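Local coordinates for glycoside hydrolase, GH17 family (Formosa sp. Hel1_33_131, PDB 6FCG), which probably hydrolyses the beta-1,3-glucan laminarin from within the chain, as an endo-laminarinase of glycoside hydrolase family 17, at residues G56-S61 with K72-I77. Numbering follows the deposited sequence.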
ATOM      1  N   GLY A  56       8.253  38.431  10.119  1.00 21.51           N
ATOM      2  CA  GLY A  56       9.628  38.560  10.605  1.00 21.37           C
ATOM      3  C   GLY A  56       9.965  37.639  11.763  1.00 21.81           C
ATOM      4  O   GLY A  56      11.041  37.728  12.336  1.00 25.30           O
ATOM      5  N   TYR A  57       9.035  36.766  12.105  1.00 22.52           N
ATOM      6  CA  TYR A  57       9.218  35.782  13.156  1.00 21.94           C
ATOM      7  C   TYR A  57      10.316  34.831  12.746  1.00 22.41           C
ATOM      8  O   TYR A  57      10.381  34.419  11.581  1.00 24.20           O
ATOM      9  CB  TYR A  57       7.935  34.987  13.365  1.00 19.94           C
ATOM     10  CG  TYR A  57       6.767  35.771  13.918  1.00 18.99           C
ATOM     11  CD1 TYR A  57       6.649  36.027  15.282  1.00 18.82           C
ATOM     12  CD2 TYR A  57       5.762  36.246  13.083  1.00 18.60           C
ATOM     13  CE1 TYR A  57       5.553  36.726  15.793  1.00 18.19           C
ATOM     14  CE2 TYR A  57       4.683  36.951  13.583  1.00 17.90           C
ATOM     15  CZ  TYR A  57       4.584  37.192  14.931  1.00 17.64           C
ATOM     16  OH  TYR A  57       3.496  37.840  15.428  1.00 17.32           O
ATOM     17  N   ARG A  58      11.189  34.529  13.703  1.00 24.48           N
ATOM     18  CA  ARG A  58      12.403  33.695  13.484  1.00 26.91           C
ATOM     19  C   ARG A  58      12.405  32.366  14.219  1.00 25.66           C
ATOM     20  O   ARG A  58      13.278  31.561  13.986  1.00 23.59           O
ATOM     21  CB  ARG A  58      13.668  34.487  13.855  1.00 28.12           C
ATOM     22  CG  ARG A  58      14.033  35.562  12.843  1.00 30.15           C
ATOM     23  CD  ARG A  58      14.756  36.713  13.492  1.00 32.35           C
ATOM     24  NE  ARG A  58      14.860  37.863  12.580  1.00 34.93           N
ATOM     25  CZ  ARG A  58      15.946  38.575  12.304  1.00 33.05           C
ATOM     26  NH1 ARG A  58      15.784  39.592  11.473  1.00 34.44           N
ATOM     27  NH2 ARG A  58      17.143  38.322  12.819  1.00 32.08           N
ATOM     28  N   LYS A  59      11.401  32.127  15.064  1.00 28.70           N
ATOM     29  CA  LYS A  59      11.330  30.924  15.893  1.00 29.82           C
ATOM     30  C   LYS A  59      10.021  30.192  15.644  1.00 27.53           C
ATOM     31  O   LYS A  59       9.151  30.678  14.925  1.00 26.10           O
ATOM     32  CB  LYS A  59      11.424  31.290  17.370  1.00 33.75           C
ATOM     33  CG  LYS A  59      12.595  32.184  17.766  1.00 36.38           C
ATOM     34  CD  LYS A  59      13.812  31.402  18.216  1.00 41.61           C
ATOM     35  CE  LYS A  59      14.883  32.361  18.692  1.00 46.95           C
ATOM     36  NZ  LYS A  59      16.169  31.644  18.898  1.00 53.34           N
ATOM     37  N   LYS A  60       9.888  29.027  16.275  1.00 26.64           N
ATOM     38  CA  LYS A  60       8.761  28.126  16.050  1.00 26.28           C
ATOM     39  C   LYS A  60       7.458  28.528  16.764  1.00 23.62           C
ATOM     40  O   LYS A  60       6.476  27.787  16.717  1.00 23.52           O
ATOM     41  CB  LYS A  60       9.153  26.707  16.453  1.00 28.45           C
ATOM     42  CG  LYS A  60      10.337  26.119  15.694  1.00 32.06           C
ATOM     43  CD  LYS A  60      10.685  24.746  16.283  1.00 35.16           C
ATOM     44  CE  LYS A  60      12.010  24.189  15.781  1.00 36.94           C
ATOM     45  NZ  LYS A  60      11.808  23.417  14.525  1.00 40.23           N
ATOM     46  N   SER A  61       7.456  29.671  17.435  1.00 21.10           N
ATOM     47  CA  SER A  61       6.255  30.219  18.037  1.00 21.12           C
ATOM     48  C   SER A  61       6.258  31.745  17.896  1.00 21.14           C
ATOM     49  O   SER A  61       7.312  32.402  17.957  1.00 21.57           O
ATOM     50  CB  SER A  61       6.167  29.855  19.523  1.00 20.47           C
ATOM     51  OG  SER A  61       5.007  30.433  20.117  1.00 19.88           O
ATOM     52  N   LYS A  72      14.201  45.723  11.442  1.00 25.47           N
ATOM     53  CA  LYS A  72      14.940  46.665  10.611  1.00 26.87           C
ATOM     54  C   LYS A  72      15.916  45.962   9.685  1.00 24.74           C
ATOM     55  O   LYS A  72      16.039  46.334   8.525  1.00 22.98           O
ATOM     56  CB  LYS A  72      15.696  47.687  11.458  1.00 30.29           C
ATOM     57  CG  LYS A  72      14.801  48.728  12.094  1.00 32.92           C
ATOM     58  CD  LYS A  72      15.492  49.502  13.198  1.00 36.39           C
ATOM     59  CE  LYS A  72      16.430  50.563  12.653  1.00 39.51           C
ATOM     60  NZ  LYS A  72      16.813  51.469  13.769  1.00 40.71           N
ATOM     61  N   GLU A  73      16.578  44.932  10.194  1.00 24.60           N
ATOM     62  CA  GLU A  73      17.388  44.046   9.358  1.00 24.76           C
ATOM     63  C   GLU A  73      16.592  43.588   8.114  1.00 24.57           C
ATOM     64  O   GLU A  73      17.054  43.747   6.983  1.00 24.31           O
ATOM     65  CB  GLU A  73      17.890  42.844  10.159  1.00 26.44           C
ATOM     66  CG  GLU A  73      18.977  43.143  11.185  1.00 29.91           C
ATOM     67  CD  GLU A  73      19.373  41.949  12.059  1.00 34.46           C
ATOM     68  OE1 GLU A  73      18.545  41.040  12.300  1.00 37.74           O
ATOM     69  OE2 GLU A  73      20.547  41.891  12.494  1.00 34.40           O
ATOM     70  N   ASP A  74      15.367  43.098   8.332  1.00 23.62           N
ATOM     71  CA  ASP A  74      14.512  42.609   7.234  1.00 22.95           C
ATOM     72  C   ASP A  74      14.129  43.701   6.270  1.00 22.16           C
ATOM     73  O   ASP A  74      14.178  43.526   5.050  1.00 21.20           O
ATOM     74  CB  ASP A  74      13.232  41.952   7.774  1.00 23.51           C
ATOM     75  CG  ASP A  74      13.500  40.683   8.536  1.00 23.46           C
ATOM     76  OD1 ASP A  74      14.667  40.240   8.574  1.00 24.60           O
ATOM     77  OD2 ASP A  74      12.568  40.110   9.146  1.00 23.60           O
ATOM     78  N   MET A  75      13.736  44.832   6.825  1.00 23.19           N
ATOM     79  CA  MET A  75      13.344  45.957   6.006  1.00 24.58           C
ATOM     80  C   MET A  75      14.479  46.389   5.099  1.00 24.65           C
ATOM     81  O   MET A  75      14.235  46.687   3.924  1.00 23.76           O
ATOM     82  CB  MET A  75      12.890  47.137   6.866  1.00 25.42           C
ATOM     83  CG  MET A  75      11.617  46.957   7.681  1.00 25.77           C
ATOM     84  SD  MET A  75      10.152  46.423   6.800  1.00 28.65           S
ATOM     85  CE  MET A  75      10.226  44.630   7.059  1.00 27.45           C
ATOM     86  N   LYS A  76      15.705  46.430   5.629  1.00 26.27           N
ATOM     87  CA  LYS A  76      16.853  46.836   4.819  1.00 27.02           C
ATOM     88  C   LYS A  76      17.065  45.856   3.667  1.00 25.75           C
ATOM     89  O   LYS A  76      17.250  46.292   2.526  1.00 25.15           O
ATOM     90  CB  LYS A  76      18.132  46.992   5.642  1.00 29.64           C
ATOM     91  CG  LYS A  76      18.102  48.119   6.676  1.00 32.39           C
ATOM     92  CD  LYS A  76      19.495  48.596   7.088  1.00 33.80           C
ATOM     93  CE  LYS A  76      19.552  49.221   8.477  1.00 37.01           C
ATOM     94  NZ  LYS A  76      20.389  48.493   9.455  1.00 38.68           N
ATOM     95  N   ILE A  77      16.994  44.552   3.965  1.00 23.10           N
ATOM     96  CA  ILE A  77      17.088  43.496   2.959  1.00 20.86           C
ATOM     97  C   ILE A  77      16.015  43.620   1.863  1.00 21.33           C
ATOM     98  O   ILE A  77      16.314  43.509   0.655  1.00 22.03           O
ATOM     99  CB  ILE A  77      17.004  42.096   3.608  1.00 20.00           C
ATOM    100  CG1 ILE A  77      18.237  41.818   4.439  1.00 19.15           C
ATOM    101  CG2 ILE A  77      16.843  40.991   2.553  1.00 20.19           C
ATOM    102  CD1 ILE A  77      18.030  40.782   5.510  1.00 19.62           C
TER
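Glu73 OE1 lies at the edge of the Arg58 guanidinium, slightly tilted from its plane, with the Glu73 carboxylate and the guanidinium nearly coplanar at 8°, while Asp74 OD1 approaches the same guanidinium obliquely. Within the loop, Gly56 O also lies at the guanidinium edge, in its plane. Both terminal nitrogens converge end-on on a single oxygen: Arg58 NH2 reaches Glu73 OE1 at 3.1 Å, nearly along the C-O axis, and Arg58 NH1 reaches Glu73 OE1 at 3.2 Å through the anti lone pair. Both bonds are bent, the N-H...O angle at NH2 being 142°, as expected when two donors share one acceptor. Arg58 NH1 also forms a salt bridge with Asp74 OD1 at 3.2 Å, the carboxylate turned 23° from the guanidinium plane. Arg58 can span the gap because its chain runs extended from CG to NE, meeting the Glu73 side chain at about a right angle and Asp74 from the opposite direction. Nearer the backbone, Gly56 CA lies 3.6 Å from Asp74 OD2. That OD2 is hydrogen-bonded with Tyr54 OH, the strongest polar partner of Asp74, whose OD1 also forms a salt bridge with Arg397; Glu73 OE1 also bonds to Gly398 N. A leucine in place of Arg58 would probably leave Glu73 without this charged mate and Asp74 more dependent on Arg397, removing the polar link between loop and helix. The network joins the loop after strand 50-53, an outermost strand of the parallel sheet, to helix 68-80, a strand-loop-helix order consistent with the first beta-alpha unit of a family 17 TIM barrel, with the hairpin of strands 396-397 and 400-401 alongside and helix 95-109 packed against that helix through Met75.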